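Local structure of listeriolysin O (Listeria monocytogenes, 4CDB) at residues E22-I27 with P225-R230; L86-A91 with A135-V140; K94-L99 with A248-A253; D112-S117 with V220-P225; N128-K133 with N145-R150. The protein binds cholesterol-containing host membranes, changes shape, inserts and assembles into an oligomeric pore that lyses the cell. All coordinates share one frame; numbering follows the deposited sequence.

Contact 1. Residues E22-I27 with P225-R230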
# COMPACT_ATOMS: atom_id res chain seq x y z
N GLU A 22 -6.44 41.59 21.72
CA GLU A 22 -5.03 41.27 21.92
C GLU A 22 -4.71 39.88 21.38
O GLU A 22 -3.64 39.66 20.80
CB GLU A 22 -4.64 41.37 23.39
CG GLU A 22 -4.62 42.78 23.96
CD GLU A 22 -4.30 42.79 25.44
OE1 GLU A 22 -4.24 41.70 26.04
OE2 GLU A 22 -4.10 43.89 26.00
N ILE A 23 -5.62 38.94 21.58
CA ILE A 23 -5.44 37.59 21.06
C ILE A 23 -5.42 37.60 19.53
O ILE A 23 -4.55 36.97 18.91
CB ILE A 23 -6.53 36.62 21.57
CG1 ILE A 23 -6.35 36.36 23.07
CG2 ILE A 23 -6.48 35.29 20.82
CD1 ILE A 23 -7.49 35.59 23.71
N ASP A 24 -6.35 38.33 18.93
CA ASP A 24 -6.41 38.45 17.47
C ASP A 24 -5.08 38.93 16.89
O ASP A 24 -4.53 38.31 15.98
CB ASP A 24 -7.52 39.41 17.04
CG ASP A 24 -8.90 38.82 17.22
OD1 ASP A 24 -9.03 37.58 17.20
OD2 ASP A 24 -9.87 39.59 17.38
N LYS A 25 -4.56 40.03 17.44
CA LYS A 25 -3.32 40.62 16.94
C LYS A 25 -2.10 39.74 17.18
O LYS A 25 -1.16 39.74 16.39
CB LYS A 25 -3.10 42.01 17.56
CG LYS A 25 -4.27 42.96 17.35
CD LYS A 25 -4.64 43.04 15.88
CE LYS A 25 -5.94 43.79 15.67
NZ LYS A 25 -5.85 45.19 16.16
N TYR A 26 -2.11 38.99 18.28
CA TYR A 26 -1.00 38.08 18.58
C TYR A 26 -0.95 36.93 17.58
O TYR A 26 0.12 36.61 17.06
CB TYR A 26 -1.11 37.54 20.01
CG TYR A 26 -0.07 36.48 20.33
CD1 TYR A 26 1.26 36.81 20.53
CD2 TYR A 26 -0.43 35.14 20.41
CE1 TYR A 26 2.21 35.85 20.82
CE2 TYR A 26 0.51 34.16 20.70
CZ TYR A 26 1.83 34.52 20.90
OH TYR A 26 2.76 33.55 21.18
N ILE A 27 -2.10 36.32 17.31
CA ILE A 27 -2.15 35.20 16.38
C ILE A 27 -1.90 35.66 14.95
O ILE A 27 -1.17 35.01 14.20
CB ILE A 27 -3.50 34.44 16.49
CG1 ILE A 27 -3.65 33.84 17.88
CG2 ILE A 27 -3.59 33.35 15.43
CD1 ILE A 27 -4.93 33.05 18.08
N PRO A 225 -14.37 30.79 11.97
CA PRO A 225 -14.50 32.08 12.66
C PRO A 225 -13.79 33.21 11.91
O PRO A 225 -12.70 33.00 11.36
CB PRO A 225 -13.82 31.83 14.01
CG PRO A 225 -12.85 30.73 13.74
CD PRO A 225 -13.53 29.84 12.73
N THR A 226 -14.41 34.38 11.89
CA THR A 226 -13.82 35.54 11.23
C THR A 226 -12.70 36.15 12.08
O THR A 226 -11.88 36.92 11.57
CB THR A 226 -14.87 36.63 10.94
OG1 THR A 226 -15.56 36.97 12.15
CG2 THR A 226 -15.88 36.13 9.91
N ARG A 227 -12.69 35.81 13.36
CA ARG A 227 -11.65 36.27 14.27
C ARG A 227 -11.02 35.07 14.97
O ARG A 227 -11.73 34.16 15.39
CB ARG A 227 -12.21 37.23 15.32
CG ARG A 227 -12.86 38.48 14.73
CD ARG A 227 -13.52 39.31 15.82
NE ARG A 227 -12.57 39.71 16.85
CZ ARG A 227 -12.90 40.30 18.00
NH1 ARG A 227 -14.17 40.56 18.27
NH2 ARG A 227 -11.96 40.63 18.87
N PRO A 228 -9.69 35.07 15.09
CA PRO A 228 -8.96 34.00 15.77
C PRO A 228 -9.41 33.83 17.22
O PRO A 228 -9.39 32.71 17.75
CB PRO A 228 -7.51 34.47 15.72
CG PRO A 228 -7.44 35.32 14.49
CD PRO A 228 -8.77 36.02 14.43
N SER A 229 -9.82 34.92 17.86
CA SER A 229 -10.21 34.89 19.26
C SER A 229 -11.58 34.27 19.51
O SER A 229 -11.93 33.99 20.66
CB SER A 229 -10.18 36.30 19.85
OG SER A 229 -11.05 37.17 19.15
N ARG A 230 -12.35 34.05 18.45
CA ARG A 230 -13.72 33.55 18.59
C ARG A 230 -13.82 32.18 19.26
O ARG A 230 -14.81 31.87 19.92
CB ARG A 230 -14.45 33.52 17.24
CG ARG A 230 -15.45 34.65 17.05
CD ARG A 230 -16.46 34.71 18.19
NE ARG A 230 -17.73 34.05 17.88
CZ ARG A 230 -18.11 32.88 18.38
NH1 ARG A 230 -17.34 32.22 19.23
NH2 ARG A 230 -19.29 32.37 18.03
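Ile-27 lays its CD1 against the ring of Pro-228, 3.8 Å from Pro-228 CB, and the two side chains run past each other in opposite directions. This is domain 1 of the cholesterol-dependent cytolysin fold, where helix 14-28 packs on the loop that follows strand 207-222. One turn back, Ile-23 CG2 rests on Ser-229 CB at 4.0 Å. Phe-232 touches both isoleucines.

Beside this apolar strip sits the buried carboxylate of Asp-24. Its CG lies beside its own backbone N (chi1 -73°), and the group reaches out from the helix into the loop. Each oxygen takes two donors. OD1 receives the backbone N of Ser-229 at 2.9 Å, nearly along the C-O axis. It also receives Ser-229 OG at 2.8 Å, which comes from above the carboxylate plane. The loop backbone is thus fixed to the helix by a side chain. The negative charge is met by Arg-227 in a salt bridge, with the carboxylate and guanidinium planes 64° apart. Arg-227 grips side-on, and both bonds go to one oxygen: Asp-24 OD2 lies 2.8 Å from Arg-227 NE, on the syn side, and 2.8 Å from Arg-227 NH2.

Contact 2. Residues L86-A91 with A135-V140. With NA (sodium ion), chain M.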
# COMPACT_ATOMS: atom_id res chain seq x y z
N LEU A 86 -10.01 11.23 21.30
CA LEU A 86 -9.38 12.54 21.45
C LEU A 86 -9.64 13.41 20.22
O LEU A 86 -9.48 14.64 20.27
CB LEU A 86 -7.88 12.39 21.69
CG LEU A 86 -7.47 11.50 22.86
CD1 LEU A 86 -5.97 11.55 23.07
CD2 LEU A 86 -8.20 11.90 24.14
N THR A 87 -10.06 12.78 19.14
CA THR A 87 -10.34 13.48 17.89
C THR A 87 -11.81 13.86 17.80
O THR A 87 -12.68 13.00 17.69
CB THR A 87 -9.98 12.61 16.67
OG1 THR A 87 -8.56 12.36 16.67
CG2 THR A 87 -10.37 13.31 15.38
N TYR A 88 -12.08 15.17 17.83
CA TYR A 88 -13.44 15.68 17.73
C TYR A 88 -13.44 17.05 17.05
O TYR A 88 -12.47 17.81 17.17
CB TYR A 88 -14.10 15.76 19.11
CG TYR A 88 -13.41 16.69 20.08
CD1 TYR A 88 -12.35 16.26 20.86
CD2 TYR A 88 -13.84 18.01 20.22
CE1 TYR A 88 -11.73 17.11 21.75
CE2 TYR A 88 -13.22 18.86 21.11
CZ TYR A 88 -12.16 18.41 21.87
OH TYR A 88 -11.55 19.26 22.75
N PRO A 89 -14.53 17.37 16.33
CA PRO A 89 -14.64 18.63 15.58
C PRO A 89 -14.52 19.86 16.48
O PRO A 89 -15.15 19.89 17.54
CB PRO A 89 -16.05 18.57 14.99
CG PRO A 89 -16.39 17.13 14.96
CD PRO A 89 -15.73 16.54 16.16
N GLY A 90 -13.74 20.84 16.06
CA GLY A 90 -13.61 22.09 16.79
C GLY A 90 -12.47 22.12 17.80
O GLY A 90 -12.18 23.16 18.38
N ALA A 91 -11.84 20.97 18.01
CA ALA A 91 -10.75 20.86 18.97
C ALA A 91 -9.57 21.76 18.60
O ALA A 91 -9.18 21.85 17.43
CB ALA A 91 -10.30 19.42 19.10
N ALA A 135 -17.66 24.47 23.78
CA ALA A 135 -17.12 23.43 22.92
C ALA A 135 -16.08 22.53 23.60
O ALA A 135 -14.92 22.49 23.17
CB ALA A 135 -16.55 24.04 21.65
N THR A 136 -16.49 21.81 24.64
CA THR A 136 -15.63 20.80 25.23
C THR A 136 -15.77 19.50 24.44
O THR A 136 -16.62 19.40 23.56
CB THR A 136 -16.00 20.53 26.70
OG1 THR A 136 -17.37 20.12 26.79
CG2 THR A 136 -15.79 21.78 27.55
N LYS A 137 -14.94 18.51 24.76
CA LYS A 137 -15.02 17.21 24.09
C LYS A 137 -16.37 16.56 24.33
O LYS A 137 -16.99 16.03 23.40
CB LYS A 137 -13.90 16.29 24.58
CG LYS A 137 -13.91 14.91 23.93
CD LYS A 137 -13.14 13.90 24.76
CE LYS A 137 -11.71 14.35 25.02
NZ LYS A 137 -10.98 13.41 25.91
N SER A 138 -16.84 16.59 25.57
CA SER A 138 -18.11 15.98 25.94
C SER A 138 -19.29 16.65 25.24
O SER A 138 -20.18 15.97 24.72
CB SER A 138 -18.31 16.03 27.46
OG SER A 138 -17.27 15.35 28.13
N ASN A 139 -19.28 17.97 25.22
CA ASN A 139 -20.37 18.72 24.61
C ASN A 139 -20.43 18.57 23.09
O ASN A 139 -21.51 18.48 22.50
CB ASN A 139 -20.31 20.20 25.00
CG ASN A 139 -20.67 20.44 26.45
OD1 ASN A 139 -21.44 19.68 27.04
ND2 ASN A 139 -20.12 21.49 27.03
N VAL A 140 -19.26 18.56 22.45
CA VAL A 140 -19.20 18.39 21.00
C VAL A 140 -19.69 17.00 20.59
O VAL A 140 -20.50 16.86 19.68
CB VAL A 140 -17.78 18.65 20.45
CG1 VAL A 140 -17.62 18.08 19.05
CG2 VAL A 140 -17.47 20.14 20.45
NA NA M . -12.18 21.64 23.49
O HOH W 1 -9.53 22.76 22.76
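The ring of Tyr-88 lies flat against the first turn of helix 137-152. Lys-137 CA stands 3.8 Å from the ring centroid and 13° off the ring normal, a CH-pi contact. Lys-137 CB follows over the same face, 3.7 Å from Tyr-88 CE1. Ala-91 CB covers the opposite face, offset toward the rim, so the ring is sandwiched. Val-140 closes the tight part. Its CG1 touches Tyr-88 CD2 and lies 3.8 Å from Pro-89 CD. Pro-89 in turn packs on Leu-116 and Val-222 of the sheet beneath.

The other end is looser and more exposed. Here the chain of Lys-137 bends at chi3 (-56°), and NZ comes to 3.6 Å from Leu-86 CD2.

At the phenol end a sodium ion lies in the plane of the ring, at its edge. Tyr-88 OH binds it at 2.6 Å and Ala-135 O at 2.9 Å. A water at 3.0 Å from the sodium ion is a third ligand. The metal thus ties the two segments together. Gly-90 takes a backbone shape that suits glycine, in a type II beta turn from Tyr-88 to Ala-91. Thr-136 OG1 accepts from Asn-139 N at 3.3 Å. The arrangement is a sodium site between a beta turn and the N-capped start of a helix.

Contact 3. Residues K94-L99 with A248-A253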
# COMPACT_ATOMS: atom_id res chain seq x y z
N LYS A 94 -2.00 22.33 18.66
CA LYS A 94 -0.78 22.93 18.14
C LYS A 94 -0.41 22.26 16.83
O LYS A 94 -0.48 21.04 16.71
CB LYS A 94 0.37 22.77 19.12
CG LYS A 94 0.20 23.52 20.43
CD LYS A 94 1.38 23.24 21.35
CE LYS A 94 1.26 24.01 22.65
NZ LYS A 94 2.36 23.68 23.60
N ALA A 95 -0.03 23.06 15.84
CA ALA A 95 0.42 22.51 14.56
C ALA A 95 1.92 22.28 14.61
O ALA A 95 2.70 23.14 14.21
CB ALA A 95 0.06 23.44 13.42
N ASN A 96 2.33 21.11 15.11
CA ASN A 96 3.74 20.75 15.17
C ASN A 96 3.98 19.28 14.83
O ASN A 96 3.12 18.62 14.24
CB ASN A 96 4.33 21.09 16.55
CG ASN A 96 3.52 20.51 17.69
OD1 ASN A 96 2.85 19.49 17.54
ND2 ASN A 96 3.59 21.16 18.85
N SER A 97 5.15 18.77 15.22
CA SER A 97 5.53 17.39 14.91
C SER A 97 4.61 16.36 15.55
O SER A 97 4.46 15.25 15.05
CB SER A 97 6.98 17.14 15.32
OG SER A 97 7.17 17.42 16.69
N GLU A 98 3.98 16.73 16.67
CA GLU A 98 3.08 15.82 17.37
C GLU A 98 1.79 15.60 16.59
O GLU A 98 1.16 14.55 16.71
CB GLU A 98 2.77 16.34 18.78
CG GLU A 98 3.96 16.31 19.73
CD GLU A 98 4.42 14.90 20.05
OE1 GLU A 98 5.19 14.33 19.25
OE2 GLU A 98 4.02 14.37 21.11
N LEU A 99 1.39 16.59 15.80
CA LEU A 99 0.25 16.44 14.90
C LEU A 99 0.62 15.49 13.76
O LEU A 99 -0.21 14.71 13.30
CB LEU A 99 -0.19 17.79 14.35
CG LEU A 99 -1.35 17.78 13.35
CD1 LEU A 99 -2.55 17.07 13.95
CD2 LEU A 99 -1.72 19.19 12.95
N ALA A 248 5.04 31.13 16.99
CA ALA A 248 5.35 30.99 15.57
C ALA A 248 5.88 29.59 15.24
O ALA A 248 5.71 29.10 14.13
CB ALA A 248 6.36 32.05 15.14
N GLU A 249 6.52 28.96 16.22
CA GLU A 249 7.08 27.63 16.05
C GLU A 249 6.01 26.57 16.26
O GLU A 249 6.10 25.47 15.71
CB GLU A 249 8.24 27.40 17.01
CG GLU A 249 9.29 28.51 17.01
CD GLU A 249 8.92 29.67 17.92
OE1 GLU A 249 9.07 29.54 19.16
OE2 GLU A 249 8.47 30.72 17.41
N ASN A 250 5.01 26.90 17.07
CA ASN A 250 3.89 25.99 17.31
C ASN A 250 2.55 26.70 17.09
O ASN A 250 1.84 27.00 18.04
CB ASN A 250 3.95 25.43 18.73
CG ASN A 250 5.26 24.71 19.02
OD1 ASN A 250 5.38 23.51 18.81
ND2 ASN A 250 6.24 25.45 19.52
N PRO A 251 2.22 26.97 15.81
CA PRO A 251 1.03 27.76 15.47
C PRO A 251 -0.25 27.06 15.89
O PRO A 251 -0.35 25.84 15.77
CB PRO A 251 1.10 27.85 13.94
CG PRO A 251 2.51 27.52 13.58
CD PRO A 251 2.97 26.55 14.62
N PRO A 252 -1.24 27.83 16.37
CA PRO A 252 -2.52 27.26 16.79
C PRO A 252 -3.35 26.83 15.58
O PRO A 252 -3.36 27.51 14.55
CB PRO A 252 -3.20 28.42 17.52
CG PRO A 252 -2.63 29.64 16.89
CD PRO A 252 -1.20 29.29 16.56
N ALA A 253 -4.03 25.69 15.71
CA ALA A 253 -4.90 25.20 14.65
C ALA A 253 -6.12 24.54 15.26
O ALA A 253 -6.13 24.23 16.45
CB ALA A 253 -4.15 24.21 13.76
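Lys-94 and Pro-252 face each other as an antiparallel, non-hydrogen-bonded pair, and the next rung is the bond from Ala-95 N to Pro-251 O, 2.8 Å long and nearly straight. After this rung the two chains leave the ladder, and the side chains carry the contact.

Ala-95 packs beside the rung. Its CB lies 3.4 Å from Pro-251 O and 4.3 Å from Ala-253 CB. Pro-251 CD sits 3.4 Å from Ala-95 O.

Two asparagines meet next. Asn-96 ND2 donates to Asn-250 OD1 at 3.0 Å, almost straight at 171°. The acceptor lies in the amide plane of Asn-96, yet the two amides are turned 84° apart. Asn-96 holds its CG between the backbone N and the carbonyl carbon (chi1 53°). From there the amide works in two directions. Its nitrogen reaches across to Asn-250, while OD1 accepts from Glu-98 N at 3.1 Å. The second bond is the N-cap of helix 97-100, so one side chain both caps the helix and ties it to the facing chain. The long chain of Lys-94 is fully extended. Its CD passes Asn-250 CB at 4.3 Å, and NZ bonds to Leu-244 O.

The pairing joins the end of strand 92-94 to the beginning of strand 252-260, where Ala-253 and Val-93 also share a backbone bond. Strand 345-353 flanks the site: Phe-353 touches Ala-95, and Tyr-349 touches Leu-99 of the short helix.

Contact 4. Residues D112-S117 with V220-P225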
# COMPACT_ATOMS: atom_id res chain seq x y z
N ASP A 112 -15.34 29.09 23.67
CA ASP A 112 -16.58 29.81 23.43
C ASP A 112 -17.52 28.88 22.65
O ASP A 112 -17.49 27.67 22.83
CB ASP A 112 -16.32 31.10 22.66
CG ASP A 112 -17.39 32.16 22.90
OD1 ASP A 112 -18.54 31.80 23.24
OD2 ASP A 112 -17.08 33.36 22.75
N SER A 113 -18.35 29.46 21.78
CA SER A 113 -19.32 28.67 21.03
C SER A 113 -18.85 28.38 19.60
O SER A 113 -18.01 29.08 19.05
CB SER A 113 -20.67 29.38 20.99
OG SER A 113 -20.57 30.63 20.32
N LEU A 114 -19.41 27.32 19.02
CA LEU A 114 -19.20 27.00 17.61
C LEU A 114 -20.43 26.33 17.01
O LEU A 114 -21.30 25.85 17.73
CB LEU A 114 -17.95 26.12 17.42
CG LEU A 114 -17.74 24.84 18.23
CD1 LEU A 114 -18.69 23.71 17.83
CD2 LEU A 114 -16.30 24.37 18.09
N THR A 115 -20.50 26.31 15.68
CA THR A 115 -21.60 25.64 15.00
C THR A 115 -21.09 24.38 14.30
O THR A 115 -20.15 24.44 13.51
CB THR A 115 -22.29 26.55 13.96
OG1 THR A 115 -22.80 27.71 14.61
CG2 THR A 115 -23.44 25.81 13.29
N LEU A 116 -21.72 23.25 14.61
CA LEU A 116 -21.40 21.99 13.95
C LEU A 116 -22.40 21.72 12.83
O LEU A 116 -23.58 22.05 12.94
CB LEU A 116 -21.42 20.83 14.94
CG LEU A 116 -20.32 20.84 16.00
CD1 LEU A 116 -20.48 19.65 16.94
CD2 LEU A 116 -18.94 20.82 15.35
N SER A 117 -21.91 21.12 11.75
CA SER A 117 -22.76 20.77 10.62
C SER A 117 -22.43 19.37 10.10
O SER A 117 -21.27 18.97 10.08
CB SER A 117 -22.62 21.80 9.50
OG SER A 117 -23.31 21.38 8.33
N VAL A 220 -18.55 15.65 9.93
CA VAL A 220 -19.01 16.77 10.73
C VAL A 220 -17.96 17.88 10.69
O VAL A 220 -16.80 17.67 11.06
CB VAL A 220 -19.28 16.36 12.19
CG1 VAL A 220 -19.61 17.58 13.04
CG2 VAL A 220 -20.41 15.33 12.26
N ASN A 221 -18.38 19.06 10.21
CA ASN A 221 -17.47 20.20 10.12
C ASN A 221 -17.86 21.36 11.03
O ASN A 221 -18.98 21.40 11.56
CB ASN A 221 -17.34 20.66 8.66
CG ASN A 221 -18.65 21.18 8.10
OD1 ASN A 221 -19.72 20.89 8.63
ND2 ASN A 221 -18.56 21.94 7.01
N VAL A 222 -16.94 22.30 11.20
CA VAL A 222 -17.13 23.43 12.11
C VAL A 222 -17.10 24.74 11.34
O VAL A 222 -16.43 24.85 10.31
CB VAL A 222 -16.01 23.46 13.18
CG1 VAL A 222 -16.32 24.46 14.27
CG2 VAL A 222 -15.82 22.09 13.78
N ASN A 223 -17.85 25.74 11.82
CA ASN A 223 -17.81 27.08 11.23
C ASN A 223 -16.39 27.64 11.24
O ASN A 223 -15.60 27.33 12.13
CB ASN A 223 -18.74 28.02 12.01
CG ASN A 223 -18.24 28.29 13.42
OD1 ASN A 223 -18.35 27.45 14.30
ND2 ASN A 223 -17.69 29.48 13.63
N GLU A 224 -16.07 28.47 10.25
CA GLU A 224 -14.78 29.14 10.22
C GLU A 224 -14.92 30.56 10.77
O GLU A 224 -15.50 31.43 10.13
CB GLU A 224 -14.21 29.17 8.79
CG GLU A 224 -13.89 27.80 8.22
CD GLU A 224 -13.22 27.87 6.86
OE1 GLU A 224 -13.05 28.99 6.33
OE2 GLU A 224 -12.87 26.80 6.31
N PRO A 225 -14.37 30.79 11.97
CA PRO A 225 -14.50 32.08 12.66
C PRO A 225 -13.79 33.21 11.91
O PRO A 225 -12.70 33.00 11.36
CB PRO A 225 -13.82 31.83 14.01
CG PRO A 225 -12.85 30.73 13.74
CD PRO A 225 -13.53 29.84 12.73
O HOH W 2 -17.06 30.23 16.45
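Asn-223 OD1 accepts from Thr-115 N at 2.8 Å, in a bond of 172°, and the donor sits well above the plane of the side-chain carbonyl. The backbone N of Asn-223 answers with a bond to Thr-115 O at 3.1 Å. This is the end of an antiparallel ladder between strands 114-118 and 207-222, in the large antiparallel sheet, here at its domain 1 end. The chain turns off after Val-222, and the asparagine side chain serves as the last acceptor. Its CG lies between the backbone N and the carbonyl carbon (chi1 68°), which points OD1 across to the other strand. Asn-223 ND2 bonds to Ser-6 and to a water that links it to Ser-113 O.

Further along, Ser-117 and Asn-221 form a hydrogen-bonded pair. Ser-117 N to Asn-221 O and Asn-221 N to Ser-117 O are each 2.9 Å.

The packing is on the sheet face that carries Leu-116 and Val-222. These two lie side by side and point the same way, with Leu-116 CD2 3.7 Å from Val-222 CG2. Val-140 of helix 137-152 also touches Leu-116 there. Next to them Leu-114 crosses the other branch of the valine, its CD2 3.8 Å from Val-222 CG1.

Contact 5. Residues N128-K133 with N145-R150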
# COMPACT_ATOMS: atom_id res chain seq x y z
N ASN A 128 -29.31 20.42 9.48
CA ASN A 128 -27.98 19.82 9.57
C ASN A 128 -27.00 20.56 10.49
O ASN A 128 -25.83 20.19 10.59
CB ASN A 128 -27.37 19.65 8.17
CG ASN A 128 -27.34 20.94 7.37
OD1 ASN A 128 -27.40 22.04 7.92
ND2 ASN A 128 -27.23 20.82 6.05
N LYS A 129 -27.48 21.61 11.16
CA LYS A 129 -26.62 22.43 12.01
C LYS A 129 -27.07 22.42 13.46
O LYS A 129 -28.23 22.18 13.76
CB LYS A 129 -26.58 23.87 11.49
CG LYS A 129 -26.13 24.00 10.04
CD LYS A 129 -26.24 25.44 9.57
CE LYS A 129 -26.02 25.55 8.06
NZ LYS A 129 -24.71 24.96 7.64
N ILE A 130 -26.13 22.69 14.37
CA ILE A 130 -26.43 22.83 15.79
C ILE A 130 -25.36 23.66 16.50
O ILE A 130 -24.17 23.51 16.24
CB ILE A 130 -26.61 21.45 16.48
CG1 ILE A 130 -27.02 21.62 17.95
CG2 ILE A 130 -25.35 20.61 16.35
CD1 ILE A 130 -27.27 20.31 18.67
N VAL A 131 -25.80 24.55 17.38
CA VAL A 131 -24.88 25.40 18.13
C VAL A 131 -24.42 24.71 19.42
O VAL A 131 -25.23 24.19 20.18
CB VAL A 131 -25.54 26.75 18.49
CG1 VAL A 131 -24.56 27.63 19.25
CG2 VAL A 131 -26.02 27.46 17.24
N VAL A 132 -23.11 24.70 19.63
CA VAL A 132 -22.53 24.19 20.87
C VAL A 132 -22.02 25.37 21.68
O VAL A 132 -21.09 26.05 21.25
CB VAL A 132 -21.36 23.23 20.60
CG1 VAL A 132 -20.84 22.66 21.91
CG2 VAL A 132 -21.80 22.12 19.67
N LYS A 133 -22.62 25.62 22.84
CA LYS A 133 -22.28 26.79 23.65
C LYS A 133 -20.87 26.74 24.23
O LYS A 133 -20.09 27.68 24.08
CB LYS A 133 -23.31 26.98 24.77
CG LYS A 133 -24.33 28.07 24.49
CD LYS A 133 -24.87 27.98 23.07
CE LYS A 133 -25.88 29.08 22.78
NZ LYS A 133 -27.12 28.91 23.58
N ASN A 145 -23.87 13.24 18.25
CA ASN A 145 -24.91 12.22 18.43
C ASN A 145 -26.31 12.78 18.22
O ASN A 145 -27.21 12.07 17.77
CB ASN A 145 -24.80 11.58 19.82
CG ASN A 145 -23.48 10.86 20.02
OD1 ASN A 145 -22.81 10.49 19.06
ND2 ASN A 145 -23.11 10.66 21.28
N THR A 146 -26.49 14.06 18.55
CA THR A 146 -27.78 14.73 18.38
C THR A 146 -28.11 14.88 16.89
O THR A 146 -29.25 14.66 16.48
CB THR A 146 -27.80 16.10 19.07
OG1 THR A 146 -27.44 15.95 20.45
CG2 THR A 146 -29.18 16.74 18.97
N LEU A 147 -27.11 15.27 16.10
CA LEU A 147 -27.29 15.41 14.66
C LEU A 147 -27.58 14.08 13.98
O LEU A 147 -28.44 13.99 13.10
CB LEU A 147 -26.05 16.06 14.03
CG LEU A 147 -25.79 17.53 14.35
CD1 LEU A 147 -24.52 18.01 13.67
CD2 LEU A 147 -26.97 18.40 13.95
N VAL A 148 -26.86 13.03 14.39
CA VAL A 148 -27.04 11.70 13.82
C VAL A 148 -28.44 11.16 14.12
O VAL A 148 -29.09 10.58 13.25
CB VAL A 148 -25.97 10.71 14.35
CG1 VAL A 148 -26.35 9.28 14.01
CG2 VAL A 148 -24.60 11.06 13.78
N GLU A 149 -28.91 11.35 15.35
CA GLU A 149 -30.25 10.92 15.73
C GLU A 149 -31.33 11.69 14.98
O GLU A 149 -32.37 11.14 14.63
CB GLU A 149 -30.46 11.05 17.24
CG GLU A 149 -29.87 9.90 18.03
CD GLU A 149 -30.41 8.55 17.61
OE1 GLU A 149 -31.64 8.44 17.40
OE2 GLU A 149 -29.61 7.60 17.48
N ARG A 150 -31.07 12.98 14.75
CA ARG A 150 -32.01 13.82 14.02
C ARG A 150 -32.20 13.34 12.58
O ARG A 150 -33.30 13.39 12.04
CB ARG A 150 -31.56 15.29 14.05
CG ARG A 150 -32.46 16.18 14.90
CD ARG A 150 -31.70 17.36 15.50
NE ARG A 150 -31.16 18.27 14.49
CZ ARG A 150 -30.58 19.43 14.78
NH1 ARG A 150 -30.46 19.83 16.04
NH2 ARG A 150 -30.11 20.20 13.80
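Arg-150 NH2 donates to Lys-129 O at 2.7 Å. The bond is bent, 147° at the hydrogen, and the donor stands tilted from the carbonyl plane. The same nitrogen also bonds to Asp-127 O, so one arginine end links two carbonyls, one just before strand 129-132 and one in its first residue. The arginine chain bends at chi3 (63°) and reaches out from the helix to the strand. One face of the guanidinium lies over Leu-147 CD2, offset toward the rim.

Leu-147 is also the main apolar partner. Its CD2 meets Ile-130 CG2 at 3.6 Å and the carbonyl Asn-128 O at 4.0 Å. The other branch of Ile-130 reaches toward Thr-146, with CG1 anti to the backbone N (chi1 -177°). There CD1 touches two residues of the helix, 4.1 Å from Thr-146 CG2 and 4.2 Å from Arg-150 NH1.

Strand and helix run nearly antiparallel, their axes 9.2 Å apart at closest. They are consecutive in the chain, so helix 137-152 folds back over the strand that precedes it. Strand 129-132 pairs with strand 114-118. The helix covers both strands, through Leu-147 on Ile-118 and Ala-143 on Val-132.

How the contacts relate
All five contacts fall in one end of the elongated toxin, in domain 1, far from the C-terminal beta sandwich. Contacts 4 and 5 lie about 11 Å apart between centres and share a sheet, since strand 114-118 pairs with 129-132. Helix 137-152 serves contacts 2 and 5, and Ala-135 of contact 2 packs on Leu-114 of contact 4. Contact 1 shares Pro-225 with contact 4, and its Ile-27 touches Pro-252 of contact 3. Contact 1 joins residues 22-27 to 225-230, and contacts 2, 4 and 5 lie within that span. Contact 3 crosses it. Distant parts of the chain are thus interleaved into one compact domain.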